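Local structure of FAD:protein FMN transferase (Vibrio cholerae, 6NXI) at residues T14-I24 with I174-G182; T155-D163 with K263-T273. The protein probably transfers the FMN moiety of FAD, with magnesium as cofactor, to a threonine hydroxyl of a target flavoprotein, releasing AMP. All coordinates share one frame; numbering follows the deposited sequence. Where two conformers were deposited one is given.

Interaction 1. Residues T14-I24 with I174-G182; sequences TMGTTYNIKYI and IENYMVEIG. With FAD (flavin-adenine dinucleotide), chain B.
Asn20 and Glu180 face each other near the FAD-side end of an antiparallel pair, where strand 17-24 lies beside strand 177-181 in the eight-stranded antiparallel sheet of this ApbE-family protein. Their backbones form a hydrogen-bonded pair, Asn20 N reaching Glu180 O at 2.8 Å, and their side chains lie alongside each other, pointing the same way. Asn20 ND2 donates in its own amide plane to the syn side of Glu180 OE1, 3.0 Å away, although amide and carboxylate planes are turned 43° apart. Glu180 starts with CG anti to the backbone N (chi1 178°) and then bends at chi2, which brings the carboxylate alongside the Asn20 amide. Its other oxygen, OE2, accepts from Gly183 N and from a water that also donates to Thr18 O, while Asn20 OD1 is held by His9 and Ser11 of strand 7-14. Lys22 and Met178 make the next hydrogen-bonded pair, and Ile24 N to Asn176 O closes the far end.

The other face, with Tyr19, Ile21, Tyr23, Tyr177, Val179 and Ile181, is largely apolar. Ile174 CG2 packs 3.6 Å from Tyr23 CB, and Ile174 CD1 sits above one face of the Tyr23 ring, offset toward its rim. Toward the flavin, Ile181 CG2 meets Thr14 CG2 at 3.7 Å, the two side chains crossing at about a right angle, and Ile181 also rests on helix 157-171.

A type I' turn, Thr14 to Thr17, joins strand 17-24 to strand 7-14 as a beta hairpin and carries Met15 to the FAD. With CG anti to its own carbonyl carbon (chi1 -57°) and the chain extended beyond, Met15 runs along the dimethylbenzene part of the isoalloxazine. Its CG is 3.7 Å from FAD C7. Met15 O stands 3.1 Å from FAD N10.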
loop_
_atom_site.group_PDB
_atom_site.type_symbol
_atom_site.label_atom_id
_atom_site.label_comp_id
_atom_site.label_asym_id
_atom_site.label_seq_id
_atom_site.Cartn_x
_atom_site.Cartn_y
_atom_site.Cartn_z
ATOM N N THR A 14 13.300 -4.500 4.766
ATOM C CA THR A 14 12.367 -3.581 5.481
ATOM C C THR A 14 10.958 -4.168 5.447
ATOM O O THR A 14 10.572 -4.732 4.432
ATOM C CB THR A 14 12.434 -2.153 4.905
ATOM O OG1 THR A 14 11.913 -1.233 5.875
ATOM C CG2 THR A 14 11.678 -1.983 3.607
ATOM N N MET A 15 10.198 -3.873 6.499
ATOM C CA MET A 15 8.728 -4.089 6.558
ATOM C C MET A 15 8.360 -5.531 6.199
ATOM O O MET A 15 7.299 -5.719 5.554
ATOM C CB MET A 15 8.039 -3.133 5.607
ATOM C CG MET A 15 8.364 -1.661 5.895
ATOM S SD MET A 15 7.532 -0.556 4.771
ATOM C CE MET A 15 8.510 0.922 4.972
ATOM N N GLY A 16 9.204 -6.491 6.558
ATOM C CA GLY A 16 8.869 -7.914 6.339
ATOM C C GLY A 16 9.165 -8.308 4.913
ATOM O O GLY A 16 8.804 -9.412 4.493
ATOM N N THR A 17 9.755 -7.390 4.150
ATOM C CA THR A 17 10.025 -7.642 2.705
ATOM C C THR A 17 11.439 -7.121 2.398
ATOM O O THR A 17 12.259 -6.987 3.324
ATOM C CB THR A 17 8.886 -7.120 1.804
ATOM O OG1 THR A 17 9.078 -7.409 0.397
ATOM C CG2 THR A 17 8.599 -5.641 1.956
ATOM N N THR A 18 11.639 -6.724 1.151
ATOM C CA THR A 18 12.929 -6.175 0.681
ATOM C C THR A 18 12.636 -4.936 -0.149
ATOM O O THR A 18 11.546 -4.768 -0.770
ATOM C CB THR A 18 13.760 -7.176 -0.145
ATOM O OG1 THR A 18 12.937 -7.421 -1.282
ATOM C CG2 THR A 18 14.152 -8.407 0.638
ATOM N N TYR A 19 13.580 -4.014 -0.100
ATOM C CA TYR A 19 13.591 -2.865 -1.016
ATOM C C TYR A 19 14.668 -3.068 -2.089
ATOM O O TYR A 19 15.670 -3.787 -1.903
ATOM C CB TYR A 19 13.839 -1.552 -0.278
ATOM C CG TYR A 19 15.200 -1.364 0.338
ATOM C CD1 TYR A 19 15.408 -1.557 1.693
ATOM C CD2 TYR A 19 16.262 -0.882 -0.415
ATOM C CE1 TYR A 19 16.655 -1.348 2.263
ATOM C CE2 TYR A 19 17.517 -0.706 0.131
ATOM C CZ TYR A 19 17.714 -0.946 1.481
ATOM O OH TYR A 19 18.944 -0.721 2.041
ATOM N N ASN A 20 14.427 -2.410 -3.202
ATOM C CA ASN A 20 15.332 -2.372 -4.364
ATOM C C ASN A 20 15.331 -0.946 -4.870
ATOM O O ASN A 20 14.291 -0.440 -5.248
ATOM C CB ASN A 20 14.954 -3.337 -5.459
ATOM C CG ASN A 20 15.171 -4.767 -5.052
ATOM O OD1 ASN A 20 16.313 -5.232 -4.933
ATOM N ND2 ASN A 20 14.054 -5.465 -4.857
ATOM N N ILE A 21 16.479 -0.306 -4.819
ATOM C CA ILE A 21 16.607 1.080 -5.296
ATOM C C ILE A 21 17.617 1.042 -6.439
ATOM O O ILE A 21 18.710 0.502 -6.243
ATOM C CB ILE A 21 16.980 2.001 -4.145
ATOM C CG1 ILE A 21 15.817 2.006 -3.138
ATOM C CG2 ILE A 21 17.352 3.391 -4.678
ATOM C CD1 ILE A 21 16.206 2.416 -1.788
ATOM N N LYS A 22 17.267 1.592 -7.576
ATOM C CA LYS A 22 18.190 1.744 -8.720
ATOM C C LYS A 22 18.301 3.221 -9.042
ATOM O O LYS A 22 17.278 3.927 -9.060
ATOM C CB LYS A 22 17.737 0.964 -9.956
ATOM C CG LYS A 22 17.767 -0.534 -9.754
ATOM C CD LYS A 22 17.236 -1.288 -10.996
ATOM C CE LYS A 22 17.363 -2.792 -10.834
ATOM N NZ LYS A 22 17.046 -3.561 -12.060
ATOM N N TYR A 23 19.517 3.693 -9.250
ATOM C CA TYR A 23 19.680 5.114 -9.620
ATOM C C TYR A 23 20.846 5.211 -10.591
ATOM O O TYR A 23 21.706 4.314 -10.667
ATOM C CB TYR A 23 19.806 6.017 -8.385
ATOM C CG TYR A 23 21.086 5.815 -7.625
ATOM C CD1 TYR A 23 21.144 4.941 -6.562
ATOM C CD2 TYR A 23 22.237 6.524 -7.938
ATOM C CE1 TYR A 23 22.312 4.722 -5.858
ATOM C CE2 TYR A 23 23.403 6.328 -7.229
ATOM C CZ TYR A 23 23.444 5.426 -6.182
ATOM O OH TYR A 23 24.593 5.203 -5.466
ATOM N N ILE A 24 20.894 6.351 -11.279
ATOM C CA ILE A 24 21.944 6.604 -12.284
ATOM C C ILE A 24 22.985 7.521 -11.652
ATOM O O ILE A 24 22.632 8.588 -11.191
ATOM C CB ILE A 24 21.399 7.145 -13.610
ATOM C CG1 ILE A 24 20.290 6.236 -14.168
ATOM C CG2 ILE A 24 22.559 7.270 -14.595
ATOM C CD1 ILE A 24 20.685 4.768 -14.302
ATOM N N ILE A 174 19.845 13.306 -6.975
ATOM C CA ILE A 174 19.642 12.126 -7.859
ATOM C C ILE A 174 18.278 12.257 -8.542
ATOM O O ILE A 174 17.265 12.152 -7.851
ATOM C CB ILE A 174 19.773 10.827 -7.048
ATOM C CG1 ILE A 174 21.164 10.730 -6.428
ATOM C CG2 ILE A 174 19.447 9.573 -7.846
ATOM C CD1 ILE A 174 21.238 9.717 -5.336
ATOM N N GLU A 175 18.290 12.460 -9.850
ATOM C CA GLU A 175 17.053 12.798 -10.587
ATOM C C GLU A 175 16.649 11.623 -11.475
ATOM O O GLU A 175 15.606 11.744 -12.099
ATOM C CB GLU A 175 17.216 14.130 -11.304
ATOM C CG GLU A 175 17.524 15.292 -10.331
ATOM C CD GLU A 175 16.605 15.571 -9.121
ATOM O OE1 GLU A 175 15.402 15.316 -9.197
ATOM O OE2 GLU A 175 17.088 16.100 -8.070
ATOM N N ASN A 176 17.404 10.520 -11.467
ATOM C CA ASN A 176 17.050 9.313 -12.255
ATOM C C ASN A 176 17.042 8.111 -11.311
ATOM O O ASN A 176 18.102 7.606 -10.919
ATOM C CB ASN A 176 18.004 9.100 -13.414
ATOM C CG ASN A 176 18.102 10.333 -14.273
ATOM O OD1 ASN A 176 17.252 10.561 -15.120
ATOM N ND2 ASN A 176 19.126 11.152 -14.048
ATOM N N TYR A 177 15.862 7.619 -10.950
ATOM C CA TYR A 177 15.804 6.514 -9.974
ATOM C C TYR A 177 14.525 5.702 -10.142
ATOM O O TYR A 177 13.489 6.213 -10.608
ATOM C CB TYR A 177 15.885 7.030 -8.537
ATOM C CG TYR A 177 14.809 8.008 -8.104
ATOM C CD1 TYR A 177 13.540 7.576 -7.776
ATOM C CD2 TYR A 177 15.050 9.371 -8.019
ATOM C CE1 TYR A 177 12.527 8.455 -7.435
ATOM C CE2 TYR A 177 14.059 10.258 -7.618
ATOM C CZ TYR A 177 12.780 9.796 -7.369
ATOM O OH TYR A 177 11.748 10.618 -6.993
ATOM N N MET A 178 14.612 4.532 -9.541
ATOM C CA MET A 178 13.445 3.638 -9.274
ATOM C C MET A 178 13.559 3.219 -7.825
ATOM O O MET A 178 14.615 2.675 -7.454
ATOM C CB MET A 178 13.431 2.383 -10.133
ATOM C CG MET A 178 12.410 1.372 -9.614
ATOM S SD MET A 178 12.580 -0.217 -10.443
ATOM C CE MET A 178 12.105 0.315 -12.079
ATOM N N VAL A 179 12.558 3.548 -6.992
ATOM C CA VAL A 179 12.478 3.077 -5.598
ATOM C C VAL A 179 11.380 2.017 -5.543
ATOM O O VAL A 179 10.263 2.364 -5.946
ATOM C CB VAL A 179 12.150 4.239 -4.662
ATOM C CG1 VAL A 179 11.929 3.749 -3.266
ATOM C CG2 VAL A 179 13.246 5.310 -4.739
ATOM N N GLU A 180 11.673 0.810 -5.076
ATOM C CA GLU A 180 10.666 -0.278 -4.996
ATOM C C GLU A 180 10.745 -0.919 -3.602
ATOM O O GLU A 180 11.845 -1.276 -3.158
ATOM C CB GLU A 180 10.911 -1.277 -6.127
ATOM C CG GLU A 180 9.957 -2.471 -6.096
ATOM C CD GLU A 180 10.528 -3.692 -5.427
ATOM O OE1 GLU A 180 11.608 -4.166 -5.878
ATOM O OE2 GLU A 180 9.981 -4.121 -4.407
ATOM N N ILE A 181 9.634 -0.934 -2.878
ATOM C CA ILE A 181 9.529 -1.661 -1.585
ATOM C C ILE A 181 8.340 -2.607 -1.635
ATOM O O ILE A 181 7.230 -2.162 -1.826
ATOM C CB ILE A 181 9.378 -0.677 -0.428
ATOM C CG1 ILE A 181 10.492 0.371 -0.397
ATOM C CG2 ILE A 181 9.306 -1.431 0.870
ATOM C CD1 ILE A 181 10.283 1.419 0.715
ATOM N N GLY A 182 8.604 -3.904 -1.529
ATOM C CA GLY A 182 7.542 -4.904 -1.579
ATOM C C GLY A 182 6.638 -4.713 -2.786
ATOM O O GLY A 182 5.393 -4.840 -2.646
HETATM P PA FAD B . -2.018 -4.024 0.358
HETATM O O1A FAD B . -2.876 -4.711 -0.643
HETATM O O2A FAD B . -1.353 -2.753 0.006
HETATM O O5B FAD B . -2.835 -3.797 1.713
HETATM C C5B FAD B . -3.245 -5.017 2.386
HETATM C C4B FAD B . -2.928 -4.960 3.860
HETATM O O4B FAD B . -3.616 -3.871 4.523
HETATM C C3B FAD B . -3.363 -6.233 4.584
HETATM O O3B FAD B . -2.278 -7.161 4.625
HETATM C C2B FAD B . -3.791 -5.719 5.964
HETATM O O2B FAD B . -2.679 -5.555 6.814
HETATM C C1B FAD B . -4.385 -4.360 5.619
HETATM N N9A FAD B . -5.776 -4.344 5.221
HETATM C C8A FAD B . -6.585 -5.412 4.808
HETATM N N7A FAD B . -7.757 -4.999 4.392
HETATM C C5A FAD B . -7.773 -3.630 4.573
HETATM C C6A FAD B . -8.761 -2.662 4.340
HETATM N N6A FAD B . -9.960 -2.919 3.788
HETATM N N1A FAD B . -8.416 -1.382 4.584
HETATM C C2A FAD B . -7.206 -1.124 5.118
HETATM N N3A FAD B . -6.190 -1.958 5.376
HETATM C C4A FAD B . -6.554 -3.218 5.082
HETATM N N1 FAD B . 5.190 -7.978 7.835
HETATM C C2 FAD B . 5.870 -8.862 8.644
HETATM O O2 FAD B . 5.719 -10.095 8.493
HETATM N N3 FAD B . 6.740 -8.438 9.597
HETATM C C4 FAD B . 6.977 -7.108 9.832
HETATM O O4 FAD B . 7.742 -6.758 10.720
HETATM C C4X FAD B . 6.271 -6.154 9.027
HETATM N N5 FAD B . 6.467 -4.869 9.239
HETATM C C5X FAD B . 5.771 -3.972 8.462
HETATM C C6 FAD B . 5.947 -2.591 8.688
HETATM C C7 FAD B . 5.294 -1.624 7.954
HETATM C C7M FAD B . 5.535 -0.161 8.247
HETATM C C8 FAD B . 4.423 -2.042 6.919
HETATM C C8M FAD B . 3.664 -1.043 6.085
HETATM C C9 FAD B . 4.235 -3.408 6.687
HETATM C C9A FAD B . 4.900 -4.391 7.433
HETATM N N10 FAD B . 4.715 -5.766 7.244
HETATM C C10 FAD B . 5.386 -6.690 8.025
HETATM C "C1'" FAD B . 3.863 -6.251 6.137
HETATM C "C2'" FAD B . 2.401 -6.165 6.393
HETATM O "O2'" FAD B . 2.032 -7.010 7.478
HETATM C "C3'" FAD B . 1.643 -6.614 5.132
HETATM O "O3'" FAD B . 1.893 -7.963 4.806
HETATM C "C4'" FAD B . 2.003 -5.843 3.876
HETATM O "O4'" FAD B . 2.172 -4.473 4.203
HETATM C "C5'" FAD B . 0.992 -6.068 2.769
HETATM O "O5'" FAD B . 1.296 -5.144 1.695
HETATM P P FAD B . 0.592 -5.335 0.291
HETATM O O1P FAD B . 0.610 -6.733 -0.136
HETATM O O2P FAD B . 1.191 -4.203 -0.514
HETATM O O3P FAD B . -0.897 -5.042 0.761
HETATM O O HOH W 1 10.572 -6.358 -2.965
HETATM O O HOH W 2 20.554 10.405 -11.560
#

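Interaction 2. Residues T155-D163 with K263-T273; sequences TIAKGWGVD and KSCMTADGLAT. With MG (magnesium ion), chain C; MG (magnesium ion), chain D; FAD (flavin-adenine dinucleotide), chain B.
Asp269 of helix 265-278 meets Thr155 and Gly159 at the start of helix 157-171, and its side chain can be followed outward to two magnesium ions. CB lies 3.7 Å from Thr155 O. CG, anti to the backbone N (chi1 -163°), comes within 3.0 Å of that same carbonyl oxygen, consistent with Thr155 O and Asp269 OD1 binding the same magnesium. OD1 bridges the ions, 2.2 Å from one and 2.6 Å from the other; OD2 accepts from Gly159 N on its anti side, 30° out of the carboxylate plane, and from a water bound to the nearer ion. These bonds fix the rotation of the carboxylate.

At the other end, Asp163 reaches the first turn of helix 265-278. Cys265 N donates to OD1 at 2.8 Å, while Ser264 OG and Met266 N approach OD2 from opposite faces of its plane; Arg186 adds a salt bridge to OD1. Between the ends, Gly159 allows a close backbone approach to Met266, whose CG presses on Ile156 CG1 at 3.5 Å and whose SD makes an oblique Met-aromatic contact with Trp160.

Thr155 O, Asp269 O and Thr273 OG1 bind the farther ion with FAD O2A, Glu184 helps hold the nearer one, and Lys158 NZ, in the conformer given, donates to FAD O2P as well as to Gly182 O: a two-magnesium site gripping the FAD pyrophosphate in an ApbE-type flavin transferase.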
loop_
_atom_site.group_PDB
_atom_site.type_symbol
_atom_site.label_atom_id
_atom_site.label_comp_id
_atom_site.label_asym_id
_atom_site.label_seq_id
_atom_site.Cartn_x
_atom_site.Cartn_y
_atom_site.Cartn_z
ATOM N N THR A 155 -1.338 -1.085 4.575
ATOM C CA THR A 155 -1.877 -0.846 3.225
ATOM C C THR A 155 -1.280 0.423 2.676
ATOM O O THR A 155 -1.596 0.722 1.530
ATOM C CB THR A 155 -3.396 -0.782 3.234
ATOM O OG1 THR A 155 -3.869 -1.020 1.912
ATOM C CG2 THR A 155 -3.961 0.513 3.727
ATOM N N ILE A 156 -0.576 1.206 3.492
ATOM C CA ILE A 156 -0.282 2.603 3.065
ATOM C C ILE A 156 1.120 2.986 3.477
ATOM O O ILE A 156 1.746 3.880 2.803
ATOM C CB ILE A 156 -1.370 3.545 3.593
ATOM C CG1 ILE A 156 -1.233 4.973 3.050
ATOM C CG2 ILE A 156 -1.461 3.463 5.121
ATOM C CD1 ILE A 156 -2.457 5.866 3.392
ATOM N N ALA A 157 1.596 2.521 4.630
ATOM C CA ALA A 157 2.920 2.991 5.099
ATOM C C ALA A 157 4.049 2.436 4.210
ATOM O O ALA A 157 5.158 3.056 4.240
ATOM C CB ALA A 157 3.109 2.652 6.539
ATOM N N LYS A 158 3.853 1.393 3.405
ATOM C CA LYS A 158 4.882 0.964 2.427
ATOM C C LYS A 158 5.078 2.076 1.373
ATOM O O LYS A 158 6.216 2.439 1.093
ATOM C CB LYS A 158 4.485 -0.363 1.793
ATOM C CG LYS A 158 5.607 -1.284 1.382
ATOM C CD LYS A 158 5.110 -2.738 1.314
ATOM C CE LYS A 158 4.177 -2.926 0.149
ATOM N NZ LYS A 158 4.075 -4.337 -0.266
ATOM N N GLY A 159 3.998 2.566 0.771
ATOM C CA GLY A 159 3.988 3.696 -0.176
ATOM C C GLY A 159 4.643 4.885 0.464
ATOM O O GLY A 159 5.399 5.576 -0.190
ATOM N N TRP A 160 4.329 5.139 1.745
ATOM C CA TRP A 160 4.970 6.254 2.480
ATOM C C TRP A 160 6.488 6.058 2.477
ATOM O O TRP A 160 7.206 7.059 2.169
ATOM C CB TRP A 160 4.428 6.342 3.919
ATOM C CG TRP A 160 5.160 7.384 4.713
ATOM C CD1 TRP A 160 6.058 7.141 5.701
ATOM C CD2 TRP A 160 5.049 8.825 4.613
ATOM N NE1 TRP A 160 6.530 8.323 6.208
ATOM C CE2 TRP A 160 5.949 9.366 5.551
ATOM C CE3 TRP A 160 4.300 9.704 3.825
ATOM C CZ2 TRP A 160 6.103 10.738 5.709
ATOM C CZ3 TRP A 160 4.455 11.058 3.962
ATOM C CH2 TRP A 160 5.370 11.571 4.891
ATOM N N GLY A 161 6.992 4.854 2.811
ATOM C CA GLY A 161 8.461 4.618 2.837
ATOM C C GLY A 161 9.057 4.894 1.441
ATOM O O GLY A 161 10.118 5.510 1.334
ATOM N N VAL A 162 8.345 4.503 0.385
ATOM C CA VAL A 162 8.805 4.738 -1.007
ATOM C C VAL A 162 8.938 6.239 -1.254
ATOM O O VAL A 162 10.004 6.687 -1.707
ATOM C CB VAL A 162 7.889 4.087 -2.042
ATOM C CG1 VAL A 162 8.210 4.602 -3.446
ATOM C CG2 VAL A 162 7.958 2.568 -1.948
ATOM N N ASP A 163 7.939 7.015 -0.802
ATOM C CA ASP A 163 7.973 8.481 -0.975
ATOM C C ASP A 163 9.117 9.066 -0.166
ATOM O O ASP A 163 9.776 10.033 -0.648
ATOM C CB ASP A 163 6.637 9.093 -0.580
ATOM C CG ASP A 163 5.489 8.838 -1.527
ATOM O OD1 ASP A 163 5.728 8.583 -2.737
ATOM O OD2 ASP A 163 4.353 8.946 -1.070
ATOM N N LYS A 263 1.184 10.597 -8.185
ATOM C CA LYS A 263 2.463 11.270 -7.871
ATOM C C LYS A 263 3.015 10.786 -6.520
ATOM O O LYS A 263 4.244 10.784 -6.342
ATOM C CB LYS A 263 2.240 12.787 -7.905
ATOM C CG LYS A 263 1.945 13.344 -9.299
ATOM C CD LYS A 263 3.107 13.223 -10.266
ATOM C CE LYS A 263 2.891 13.982 -11.560
ATOM N NZ LYS A 263 3.629 13.317 -12.660
ATOM N N SER A 264 2.165 10.360 -5.586
ATOM C CA SER A 264 2.535 9.826 -4.266
ATOM C C SER A 264 2.340 8.317 -4.219
ATOM O O SER A 264 1.247 7.852 -4.520
ATOM C CB SER A 264 1.731 10.488 -3.157
ATOM O OG SER A 264 1.838 9.734 -1.984
ATOM N N CYS A 265 3.388 7.611 -3.852
ATOM C CA CYS A 265 3.298 6.155 -3.650
ATOM C C CYS A 265 2.378 5.861 -2.467
ATOM O O CYS A 265 1.574 4.937 -2.546
ATOM C CB CYS A 265 4.665 5.516 -3.510
ATOM S SG CYS A 265 4.577 3.729 -3.783
ATOM N N MET A 266 2.451 6.628 -1.423
ATOM C CA MET A 266 1.498 6.478 -0.281
ATOM C C MET A 266 0.056 6.473 -0.814
ATOM O O MET A 266 -0.778 5.548 -0.489
ATOM C CB MET A 266 1.680 7.616 0.710
ATOM C CG MET A 266 0.641 7.580 1.772
ATOM S SD MET A 266 0.722 8.876 3.012
ATOM C CE MET A 266 0.575 10.348 2.021
ATOM N N THR A 267 -0.286 7.447 -1.631
ATOM C CA THR A 267 -1.646 7.614 -2.168
ATOM C C THR A 267 -1.973 6.461 -3.107
ATOM O O THR A 267 -3.087 5.876 -2.987
ATOM C CB THR A 267 -1.799 8.981 -2.814
ATOM O OG1 THR A 267 -1.562 9.935 -1.772
ATOM C CG2 THR A 267 -3.188 9.120 -3.390
ATOM N N ALA A 268 -1.056 6.094 -3.996
ATOM C CA ALA A 268 -1.305 4.984 -4.935
ATOM C C ALA A 268 -1.546 3.696 -4.151
ATOM O O ALA A 268 -2.467 2.942 -4.517
ATOM C CB ALA A 268 -0.203 4.770 -5.900
ATOM N N ASP A 269 -0.796 3.493 -3.069
ATOM C CA ASP A 269 -0.872 2.261 -2.232
ATOM C C ASP A 269 -2.251 2.141 -1.610
ATOM O O ASP A 269 -2.883 1.050 -1.721
ATOM C CB ASP A 269 0.266 2.292 -1.211
ATOM C CG ASP A 269 0.608 0.972 -0.551
ATOM O OD1 ASP A 269 0.036 -0.067 -0.978
ATOM O OD2 ASP A 269 1.387 1.002 0.437
ATOM N N GLY A 270 -2.714 3.177 -0.918
ATOM C CA GLY A 270 -4.058 3.205 -0.309
ATOM C C GLY A 270 -5.132 3.000 -1.353
ATOM O O GLY A 270 -6.081 2.216 -1.108
ATOM N N LEU A 271 -5.005 3.667 -2.493
ATOM C CA LEU A 271 -6.038 3.603 -3.557
ATOM C C LEU A 271 -6.154 2.205 -4.136
ATOM O O LEU A 271 -7.303 1.725 -4.303
ATOM C CB LEU A 271 -5.721 4.618 -4.649
ATOM C CG LEU A 271 -6.157 6.033 -4.290
ATOM C CD1 LEU A 271 -5.639 6.985 -5.337
ATOM C CD2 LEU A 271 -7.662 6.170 -4.163
ATOM N N ALA A 272 -5.025 1.550 -4.375
ATOM C CA ALA A 272 -5.084 0.237 -5.033
ATOM C C ALA A 272 -5.893 -0.713 -4.135
ATOM O O ALA A 272 -6.744 -1.454 -4.660
ATOM C CB ALA A 272 -3.685 -0.247 -5.306
ATOM N N THR A 273 -5.632 -0.708 -2.822
ATOM C CA THR A 273 -6.338 -1.651 -1.919
ATOM C C THR A 273 -7.815 -1.215 -1.844
ATOM O O THR A 273 -8.736 -2.060 -1.872
ATOM C CB THR A 273 -5.656 -1.697 -0.544
ATOM O OG1 THR A 273 -4.233 -1.963 -0.671
ATOM C CG2 THR A 273 -6.331 -2.755 0.306
HETATM MG MG MG C . -2.368 -0.615 -0.226
HETATM MG MG MG D . 0.576 -2.143 -0.741
HETATM P PA FAD B . -2.018 -4.024 0.358
HETATM O O1A FAD B . -2.876 -4.711 -0.643
HETATM O O2A FAD B . -1.353 -2.753 0.006
HETATM O O5B FAD B . -2.835 -3.797 1.713
HETATM C C5B FAD B . -3.245 -5.017 2.386
HETATM C C4B FAD B . -2.928 -4.960 3.860
HETATM O O4B FAD B . -3.616 -3.871 4.523
HETATM C C3B FAD B . -3.363 -6.233 4.584
HETATM O O3B FAD B . -2.278 -7.161 4.625
HETATM C C2B FAD B . -3.791 -5.719 5.964
HETATM O O2B FAD B . -2.679 -5.555 6.814
HETATM C C1B FAD B . -4.385 -4.360 5.619
HETATM N N9A FAD B . -5.776 -4.344 5.221
HETATM C C8A FAD B . -6.585 -5.412 4.808
HETATM N N7A FAD B . -7.757 -4.999 4.392
HETATM C C5A FAD B . -7.773 -3.630 4.573
HETATM C C6A FAD B . -8.761 -2.662 4.340
HETATM N N6A FAD B . -9.960 -2.919 3.788
HETATM N N1A FAD B . -8.416 -1.382 4.584
HETATM C C2A FAD B . -7.206 -1.124 5.118
HETATM N N3A FAD B . -6.190 -1.958 5.376
HETATM C C4A FAD B . -6.554 -3.218 5.082
HETATM N N1 FAD B . 5.190 -7.978 7.835
HETATM C C2 FAD B . 5.870 -8.862 8.644
HETATM O O2 FAD B . 5.719 -10.095 8.493
HETATM N N3 FAD B . 6.740 -8.438 9.597
HETATM C C4 FAD B . 6.977 -7.108 9.832
HETATM O O4 FAD B . 7.742 -6.758 10.720
HETATM C C4X FAD B . 6.271 -6.154 9.027
HETATM N N5 FAD B . 6.467 -4.869 9.239
HETATM C C5X FAD B . 5.771 -3.972 8.462
HETATM C C6 FAD B . 5.947 -2.591 8.688
HETATM C C7 FAD B . 5.294 -1.624 7.954
HETATM C C7M FAD B . 5.535 -0.161 8.247
HETATM C C8 FAD B . 4.423 -2.042 6.919
HETATM C C8M FAD B . 3.664 -1.043 6.085
HETATM C C9 FAD B . 4.235 -3.408 6.687
HETATM C C9A FAD B . 4.900 -4.391 7.433
HETATM N N10 FAD B . 4.715 -5.766 7.244
HETATM C C10 FAD B . 5.386 -6.690 8.025
HETATM C "C1'" FAD B . 3.863 -6.251 6.137
HETATM C "C2'" FAD B . 2.401 -6.165 6.393
HETATM O "O2'" FAD B . 2.032 -7.010 7.478
HETATM C "C3'" FAD B . 1.643 -6.614 5.132
HETATM O "O3'" FAD B . 1.893 -7.963 4.806
HETATM C "C4'" FAD B . 2.003 -5.843 3.876
HETATM O "O4'" FAD B . 2.172 -4.473 4.203
HETATM C "C5'" FAD B . 0.992 -6.068 2.769
HETATM O "O5'" FAD B . 1.296 -5.144 1.695
HETATM P P FAD B . 0.592 -5.335 0.291
HETATM O O1P FAD B . 0.610 -6.733 -0.136
HETATM O O2P FAD B . 1.191 -4.203 -0.514
HETATM O O3P FAD B . -0.897 -5.042 0.761
HETATM O O HOH W 3 1.378 -1.405 1.357
HETATM O O HOH W 4 -0.866 -1.991 -2.881
#

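From the N terminus, the chain passes through residues 14-24, then 155-163, then 174-182 and finally 263-273, so the two contacts cross instead of nesting. Interaction 1 closes a loop of 149 residues, rich in helix, when strand 177-181 returns beside strand 17-24; interaction 2 closes one of 99 residues, richer in strand, when helix 265-278 comes back against helix 157-171. That latter helix leads through a short loop to strand 177-181, and the contacts touch where Ile181 CD1 packs on the backbone of Gly161 and Val162. Interaction 1 joins two strands, interaction 2 two helices, and their meeting at Ile181 and Gly182 ties the sheet to helix 157-171 beside one FAD.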